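Local coordinates for MccB protein (Escherichia coli, PDB 6OM4) that probably uses ATP to adenylate the MccA precursor peptide, forming the phosphoramidate link of the Trojan-horse antibiotic microcin C7, at residues A[117-122]-A[204-209]; A[145-150]-A[189-194]; A[159-164]-A[172-177]. All coordinates share one frame; numbering follows the deposited sequence.

Contact 1: A[117-122]-A[204-209]; sequences KVVILG and PEADIW
Trp209 takes a chi1 of -69°, which turns its indole beside its own backbone N and lays one ring face against Val119; the valine supplies CG1 over that face, and its CB lies 3.7 Å from Trp209 CD1. Lys117 holds CG trans to its N (chi1 179°), sending the chain past Ala206, with Lys117 CG 4.0 Å from Ala206 CB, while the bend at chi3 brings NZ near Pro204 CB and Glu205 O, without a hydrogen bond. The indole is kept from swinging by its own segment: Trp209 NE1 donates to Pro204 O at 3.0 Å, closing a loop whose Ala206 methyl fills the space next to Val119 CG2 (3.8 Å from Ala206 CB). At the start of the pairing Lys117 and Asp207 exchange two bonds. Lys117 N gives a nearly straight one of 2.7 Å to Asp207 OD2, met on its anti side, and Asp207 N returns one of 2.9 Å to Lys117 O, bent to 135°. Farther on, Val119 N reaches Ile208 O at 3.2 Å, in the carbonyl plane. Val118 and Ile208 lie side by side on the other sheet face, under helix 292-311. The result is a parallel pairing of strands 117-121 and 208-211 in the Rossmann-type core of the ThiF fold, where Gly122, just past the end of strand 117-121, touches the bound nucleotide.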
# COMPACT_ATOMS: atom_id res chain seq x y z
N LYS A 117 13.61 4.76 -3.80
CA LYS A 117 13.65 5.89 -2.89
C LYS A 117 12.23 6.39 -2.68
O LYS A 117 11.48 6.69 -3.64
CB LYS A 117 14.56 6.96 -3.50
CG LYS A 117 14.72 8.25 -2.72
CD LYS A 117 15.49 9.32 -3.54
CE LYS A 117 16.30 10.21 -2.64
NZ LYS A 117 16.80 11.42 -3.33
N VAL A 118 11.83 6.51 -1.40
CA VAL A 118 10.53 7.01 -1.08
C VAL A 118 10.66 8.23 -0.16
O VAL A 118 11.42 8.19 0.80
CB VAL A 118 9.66 5.91 -0.42
CG1 VAL A 118 8.33 6.45 0.04
CG2 VAL A 118 9.49 4.70 -1.37
N VAL A 119 9.82 9.25 -0.40
CA VAL A 119 9.68 10.44 0.44
C VAL A 119 8.44 10.26 1.30
O VAL A 119 7.37 9.93 0.81
CB VAL A 119 9.55 11.72 -0.41
CG1 VAL A 119 9.10 12.90 0.42
CG2 VAL A 119 10.84 12.03 -1.12
N ILE A 120 8.60 10.43 2.61
CA ILE A 120 7.48 10.53 3.54
C ILE A 120 7.30 12.03 3.88
O ILE A 120 8.07 12.60 4.69
CB ILE A 120 7.74 9.70 4.80
CG1 ILE A 120 8.22 8.28 4.46
CG2 ILE A 120 6.52 9.69 5.71
CD1 ILE A 120 7.14 7.38 3.94
N LEU A 121 6.28 12.63 3.29
CA LEU A 121 5.98 14.05 3.53
C LEU A 121 4.91 14.11 4.62
O LEU A 121 3.72 13.91 4.36
CB LEU A 121 5.55 14.71 2.21
CG LEU A 121 5.18 16.19 2.32
CD1 LEU A 121 6.25 17.01 3.02
CD2 LEU A 121 4.88 16.77 0.94
N GLY A 122 5.39 14.31 5.86
CA GLY A 122 4.56 14.26 7.03
C GLY A 122 4.82 12.99 7.80
O GLY A 122 4.53 11.90 7.31
N PRO A 204 12.89 16.44 -2.46
CA PRO A 204 13.63 15.71 -3.49
C PRO A 204 12.71 14.82 -4.35
O PRO A 204 11.67 14.39 -3.89
CB PRO A 204 14.65 14.85 -2.74
CG PRO A 204 14.68 15.45 -1.34
CD PRO A 204 13.32 16.08 -1.10
N GLU A 205 13.10 14.66 -5.62
CA GLU A 205 12.56 13.66 -6.51
C GLU A 205 12.74 12.29 -5.86
O GLU A 205 13.69 12.07 -5.13
CB GLU A 205 13.28 13.75 -7.85
CG GLU A 205 13.00 12.64 -8.84
CD GLU A 205 13.76 12.81 -10.15
OE1 GLU A 205 14.74 13.62 -10.17
OE2 GLU A 205 13.38 12.15 -11.16
N ALA A 206 11.81 11.36 -6.14
CA ALA A 206 11.89 10.01 -5.64
C ALA A 206 11.02 9.11 -6.52
O ALA A 206 10.28 9.59 -7.38
CB ALA A 206 11.43 9.97 -4.20
N ASP A 207 11.06 7.80 -6.26
CA ASP A 207 10.21 6.85 -6.98
C ASP A 207 8.74 7.19 -6.76
O ASP A 207 7.94 7.03 -7.69
CB ASP A 207 10.56 5.40 -6.60
CG ASP A 207 11.93 5.00 -7.13
OD1 ASP A 207 11.98 4.61 -8.31
OD2 ASP A 207 12.94 5.12 -6.41
N ILE A 208 8.40 7.61 -5.52
CA ILE A 208 7.05 8.02 -5.13
C ILE A 208 7.14 8.87 -3.86
O ILE A 208 8.05 8.67 -3.00
CB ILE A 208 6.12 6.80 -4.96
CG1 ILE A 208 4.68 7.26 -4.75
CG2 ILE A 208 6.63 5.87 -3.85
CD1 ILE A 208 3.64 6.17 -4.97
N TRP A 209 6.26 9.86 -3.76
CA TRP A 209 6.00 10.57 -2.55
C TRP A 209 4.79 9.97 -1.84
O TRP A 209 3.69 9.85 -2.42
CB TRP A 209 5.69 12.04 -2.84
CG TRP A 209 6.83 12.86 -3.35
CD1 TRP A 209 8.10 12.48 -3.68
CD2 TRP A 209 6.75 14.27 -3.59
NE1 TRP A 209 8.83 13.59 -4.08
CE2 TRP A 209 8.01 14.69 -4.08
CE3 TRP A 209 5.73 15.21 -3.42
CZ2 TRP A 209 8.26 16.03 -4.37
CZ3 TRP A 209 5.98 16.53 -3.71
CH2 TRP A 209 7.21 16.92 -4.24

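Contact 2: A[145-150]-A[189-194]; sequences IDNDQI and EIALNI. With MG (magnesium ion), chain F; ND7 (5'-O-[(S)-amino(hydroxy)phosphoryl]adenosine), chain M.
Asp146, paired through its backbone with Ile190 and Leu192, turns a flat carboxylate to the ribose of the bound adenosine phosphoramidate: OD1 takes O2' at 2.7 Å and OD2 takes O3' at 2.7 Å. The adenine edge carrying N1 and N6 meets the backbone of Ile194, whose N donates to N1 of the ligand (3.0 Å) and whose O accepts from its N6 (2.8 Å). Asp148 N meets Asp146 OD1 on the anti side, 33° out of the carboxylate plane, closing an Asx turn that helps fix the group's rotation. The Asn147 amide sets OD1 beside the Ala191 methyl. Between the backbones, Asp146 N donates to Ile190 O at 3.3 Å, and Leu192 N returns a weak bond to Asp146 O. On the face of Ile145, that side chain lies alongside Ile190 and Leu192, with Ile145 CG2 3.9 Å from Leu192 CB. Asp148 OD2 binds magnesium at 2.1 Å, and a water on the metal donates to Asp148 OD1. Strand 186-191 borders the sheet here, joined in parallel to strand 141-146, which is flanked in turn by strand 117-121; helix 170-181 connects the first two and touches Asp146 through Thr171.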
# COMPACT_ATOMS: atom_id res chain seq x y z
N ILE A 145 10.29 13.96 6.05
CA ILE A 145 10.08 15.42 6.04
C ILE A 145 9.00 15.80 7.04
O ILE A 145 7.83 15.40 6.94
CB ILE A 145 9.71 15.89 4.62
CG1 ILE A 145 10.65 15.24 3.60
CG2 ILE A 145 9.70 17.42 4.52
CD1 ILE A 145 10.45 15.73 2.16
N ASP A 146 9.39 16.66 7.98
CA ASP A 146 8.48 17.23 8.96
C ASP A 146 9.26 18.32 9.68
O ASP A 146 10.49 18.35 9.61
CB ASP A 146 7.97 16.17 9.96
CG ASP A 146 6.57 16.43 10.52
OD1 ASP A 146 6.30 17.56 11.02
OD2 ASP A 146 5.72 15.51 10.40
N ASN A 147 8.54 19.17 10.41
CA ASN A 147 9.19 20.17 11.22
C ASN A 147 8.60 20.19 12.63
O ASN A 147 8.92 21.07 13.40
CB ASN A 147 9.02 21.56 10.62
CG ASN A 147 9.98 22.55 11.22
OD1 ASN A 147 11.16 22.22 11.40
ND2 ASN A 147 9.49 23.75 11.52
N ASP A 148 7.79 19.18 12.98
CA ASP A 148 7.13 19.17 14.27
C ASP A 148 7.91 18.41 15.36
O ASP A 148 8.73 17.54 15.11
CB ASP A 148 5.74 18.55 14.13
CG ASP A 148 4.75 18.90 15.22
OD1 ASP A 148 4.97 19.90 15.96
OD2 ASP A 148 3.73 18.17 15.32
N GLN A 149 7.53 18.72 16.60
CA GLN A 149 8.01 18.03 17.79
C GLN A 149 6.93 17.06 18.29
O GLN A 149 5.71 17.35 18.16
CB GLN A 149 8.32 19.05 18.90
CG GLN A 149 9.54 19.90 18.58
CD GLN A 149 9.31 20.79 17.39
OE1 GLN A 149 8.30 21.48 17.30
NE2 GLN A 149 10.24 20.75 16.44
N ILE A 150 7.39 16.01 18.97
CA ILE A 150 6.50 15.00 19.55
C ILE A 150 5.76 15.57 20.77
O ILE A 150 6.37 16.12 21.69
CB ILE A 150 7.29 13.73 19.89
CG1 ILE A 150 7.97 13.15 18.64
CG2 ILE A 150 6.40 12.71 20.58
CD1 ILE A 150 9.10 12.24 18.92
N GLU A 189 16.68 12.86 6.86
CA GLU A 189 15.70 13.76 7.38
C GLU A 189 15.81 15.11 6.67
O GLU A 189 16.91 15.55 6.34
CB GLU A 189 15.94 14.01 8.88
CG GLU A 189 15.96 12.76 9.73
CD GLU A 189 16.51 13.10 11.10
OE1 GLU A 189 15.87 13.96 11.79
OE2 GLU A 189 17.59 12.55 11.48
N ILE A 190 14.67 15.78 6.49
CA ILE A 190 14.60 17.18 6.03
C ILE A 190 13.62 17.92 6.96
O ILE A 190 12.45 17.50 7.08
CB ILE A 190 14.15 17.29 4.54
CG1 ILE A 190 15.07 16.56 3.58
CG2 ILE A 190 14.01 18.76 4.14
CD1 ILE A 190 14.59 16.58 2.14
N ALA A 191 14.09 18.99 7.63
CA ALA A 191 13.25 19.80 8.51
C ALA A 191 12.56 20.88 7.67
O ALA A 191 13.19 21.89 7.31
CB ALA A 191 14.05 20.38 9.66
N LEU A 192 11.27 20.70 7.37
CA LEU A 192 10.61 21.57 6.45
C LEU A 192 9.12 21.56 6.74
O LEU A 192 8.55 20.49 6.96
CB LEU A 192 10.91 21.09 5.03
CG LEU A 192 10.24 21.85 3.88
CD1 LEU A 192 10.73 23.29 3.79
CD2 LEU A 192 10.49 21.11 2.56
N ASN A 193 8.53 22.75 6.76
CA ASN A 193 7.10 22.94 6.76
C ASN A 193 6.74 23.56 5.40
O ASN A 193 7.19 24.64 5.07
CB ASN A 193 6.63 23.85 7.90
CG ASN A 193 5.14 23.82 8.15
OD1 ASN A 193 4.56 22.75 8.33
ND2 ASN A 193 4.52 24.99 8.24
N ILE A 194 5.98 22.83 4.59
CA ILE A 194 5.46 23.39 3.36
C ILE A 194 4.26 24.28 3.67
O ILE A 194 3.11 23.82 3.71
CB ILE A 194 5.11 22.31 2.35
CG1 ILE A 194 6.35 21.50 1.99
CG2 ILE A 194 4.44 22.93 1.12
CD1 ILE A 194 6.28 20.11 2.43
MG MG F . 2.03 18.14 16.54
O1A ND7 M . -1.60 15.23 12.22
PA ND7 M . -1.16 13.91 11.65
O2A ND7 M . -1.13 12.71 12.58
N3A ND7 M . -2.26 13.62 10.39
O5' ND7 M . 0.28 13.96 10.99
C5' ND7 M . 0.50 15.03 10.03
C4' ND7 M . 2.04 15.25 10.01
C3' ND7 M . 2.45 16.00 11.33
O3' ND7 M . 3.51 15.40 11.97
C2' ND7 M . 2.65 17.48 10.78
O2' ND7 M . 3.75 18.15 11.52
C1' ND7 M . 3.02 17.33 9.50
O4' ND7 M . 2.29 15.99 8.98
N9 ND7 M . 2.62 18.36 8.58
C4 ND7 M . 3.43 19.00 7.70
C5 ND7 M . 2.66 19.87 7.01
N7 ND7 M . 1.38 19.75 7.44
C8 ND7 M . 1.37 18.82 8.38
N3 ND7 M . 4.75 18.91 7.47
C2 ND7 M . 5.29 19.65 6.55
N1 ND7 M . 4.56 20.53 5.86
C6 ND7 M . 3.27 20.65 6.05
N6 ND7 M . 2.50 21.61 5.28
O HOH W 1 2.79 19.88 17.33
O HOH W 2 3.16 17.05 17.87
O HOH W 3 0.41 18.27 17.81
O HOH W 4 0.93 19.24 15.00

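Contact 3: A[159-164]-A[172-177]; sequences VLFSED and EVIKRE
The crossover of the beta-alpha-beta unit formed by strand 141-146, helix 170-181 and strand 186-191 includes a long loop before its helix, and here that loop folds back to pack on the helix. Leu160 and Phe161 are the loop residues that reach across, and Val173, Ile174 and Glu177, spaced over about one helical turn, receive them. Leu160 ends its chain with CD1 3.8 Å from Ile174 CG2, the two side chains crossing at about a right angle. Phe161 leans obliquely against both aliphatic residues: its CD1 comes within 3.6 Å of Val173 CG1, and its CE1 within 3.7 Å of Ile174 CG1. A chi1 of -57° turns the ring beside its own backbone N, and it is this that carries it to the helix, since the residue's CB does not itself point there. Ile174 thus serves both loop residues with separate branches, CG2 for the leucine and CG1 for the ring. Glu177 joins through its aliphatic part, CB lying 4.1 Å from Leu160 CB and CG passing 3.4 Å from Leu160 O. Its carboxylate is held elsewhere: Arg176 grips Glu177 OE2 side-on, with NE at 2.7 Å and NH2 at 2.9 Å, the oxygen lying practically in the guanidinium plane. Lys180 and Arg181 add further salt bridges to this carboxylate, so a buried glutamate is well supplied with positive partners, which would probably favour its ionised form. Arg176 is also tied to Asp165 in the loop. Helix 125-136 flanks the contact, with Asn128 touching both Phe161 and Ile174 and accepting from Leu160 N, while on the side of the helix turned away from the loop Glu172 and Lys175 touch strand 186-191.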
# COMPACT_ATOMS: atom_id res chain seq x y z
N VAL A 159 3.16 5.33 16.34
CA VAL A 159 3.54 4.11 16.99
C VAL A 159 5.04 4.04 17.26
O VAL A 159 5.46 3.31 18.10
CB VAL A 159 3.04 2.89 16.18
CG1 VAL A 159 3.70 2.77 14.82
CG2 VAL A 159 3.19 1.63 16.99
N LEU A 160 5.85 4.80 16.51
CA LEU A 160 7.28 4.74 16.74
C LEU A 160 7.75 5.62 17.90
O LEU A 160 8.94 5.45 18.34
CB LEU A 160 8.00 5.14 15.47
CG LEU A 160 7.67 4.29 14.24
CD1 LEU A 160 8.40 4.86 13.05
CD2 LEU A 160 8.04 2.83 14.47
N PHE A 161 6.83 6.36 18.53
CA PHE A 161 7.17 7.32 19.58
C PHE A 161 6.83 6.74 20.95
O PHE A 161 5.82 6.10 21.13
CB PHE A 161 6.46 8.67 19.39
CG PHE A 161 6.70 9.37 18.07
CD1 PHE A 161 7.87 9.16 17.37
CD2 PHE A 161 5.76 10.25 17.55
CE1 PHE A 161 8.08 9.81 16.15
CE2 PHE A 161 5.97 10.87 16.33
CZ PHE A 161 7.13 10.66 15.64
N SER A 162 7.70 7.03 21.91
CA SER A 162 7.51 6.63 23.34
C SER A 162 7.38 7.89 24.21
O SER A 162 7.61 9.04 23.75
CB SER A 162 8.67 5.78 23.76
OG SER A 162 8.61 4.54 23.07
N GLU A 163 7.01 7.68 25.49
CA GLU A 163 6.85 8.79 26.39
C GLU A 163 8.15 9.57 26.49
O GLU A 163 8.09 10.80 26.64
CB GLU A 163 6.42 8.34 27.79
CG GLU A 163 4.99 7.86 27.85
CD GLU A 163 4.60 7.26 29.19
OE1 GLU A 163 5.53 6.98 30.00
OE2 GLU A 163 3.39 7.02 29.41
N ASP A 164 9.28 8.84 26.49
CA ASP A 164 10.62 9.43 26.64
C ASP A 164 10.98 10.32 25.46
O ASP A 164 11.99 11.07 25.54
CB ASP A 164 11.74 8.39 26.73
CG ASP A 164 12.33 8.33 28.12
OD1 ASP A 164 11.56 8.00 29.06
OD2 ASP A 164 13.52 8.67 28.27
N GLU A 172 13.72 12.79 13.72
CA GLU A 172 14.89 12.19 14.34
C GLU A 172 14.49 10.88 15.06
O GLU A 172 15.19 9.91 14.99
CB GLU A 172 15.57 13.17 15.29
CG GLU A 172 15.04 13.09 16.69
CD GLU A 172 15.73 14.05 17.64
OE1 GLU A 172 15.13 15.12 17.97
OE2 GLU A 172 16.87 13.73 18.03
N VAL A 173 13.30 10.85 15.67
CA VAL A 173 12.88 9.64 16.33
C VAL A 173 12.43 8.58 15.32
O VAL A 173 12.77 7.42 15.50
CB VAL A 173 11.81 9.96 17.37
CG1 VAL A 173 11.34 8.70 18.06
CG2 VAL A 173 12.36 10.97 18.36
N ILE A 174 11.67 8.96 14.29
CA ILE A 174 11.35 7.98 13.24
C ILE A 174 12.65 7.37 12.70
O ILE A 174 12.76 6.13 12.60
CB ILE A 174 10.47 8.55 12.12
CG1 ILE A 174 9.14 9.03 12.71
CG2 ILE A 174 10.30 7.51 11.03
CD1 ILE A 174 8.06 9.32 11.72
N LYS A 175 13.65 8.21 12.37
CA LYS A 175 14.88 7.68 11.80
C LYS A 175 15.50 6.67 12.76
O LYS A 175 15.94 5.59 12.36
CB LYS A 175 15.88 8.79 11.48
CG LYS A 175 17.23 8.24 11.05
CD LYS A 175 18.14 9.28 10.52
CE LYS A 175 19.40 8.67 9.94
NZ LYS A 175 20.48 9.69 9.90
N ARG A 176 15.58 7.01 14.05
CA ARG A 176 16.23 6.11 15.04
C ARG A 176 15.49 4.76 15.05
O ARG A 176 16.08 3.71 15.00
CB ARG A 176 16.25 6.78 16.42
CG ARG A 176 16.71 5.88 17.56
CD ARG A 176 16.41 6.49 18.92
NE ARG A 176 15.05 6.21 19.38
CZ ARG A 176 14.28 7.01 20.11
NH1 ARG A 176 14.68 8.24 20.42
NH2 ARG A 176 13.10 6.60 20.50
N GLU A 177 14.16 4.83 15.07
CA GLU A 177 13.33 3.64 15.23
C GLU A 177 13.32 2.77 13.96
O GLU A 177 13.23 1.57 14.05
CB GLU A 177 11.95 4.07 15.71
CG GLU A 177 12.00 4.60 17.14
CD GLU A 177 12.53 3.62 18.18
OE1 GLU A 177 12.16 2.41 18.14
OE2 GLU A 177 13.33 4.09 19.05

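How the contacts relate
Contacts 1 and 2 are parallel strand pairings of one sheet, contact 1 deeper inside and contact 2 at its border strand, and they meet directly: strands 117-121 and 141-146 are neighbours, and Leu121 packs on Ile194. Contact 3 is of another kind, a buried loop-on-helix joint of mostly apolar side chains, joined by one buried glutamate held by salt bridges. It sits inside the chain loop closed by contact 2, itself inside that of contact 1. Ile150 touches Phe161 and Val173, joining contacts 2 and 3. Nucleotide and magnesium chemistry gathers in contact 2; contact 1 brings only Gly122 to the nucleotide, and in contact 3 the side chain of Phe161 stays about 7 Å from it.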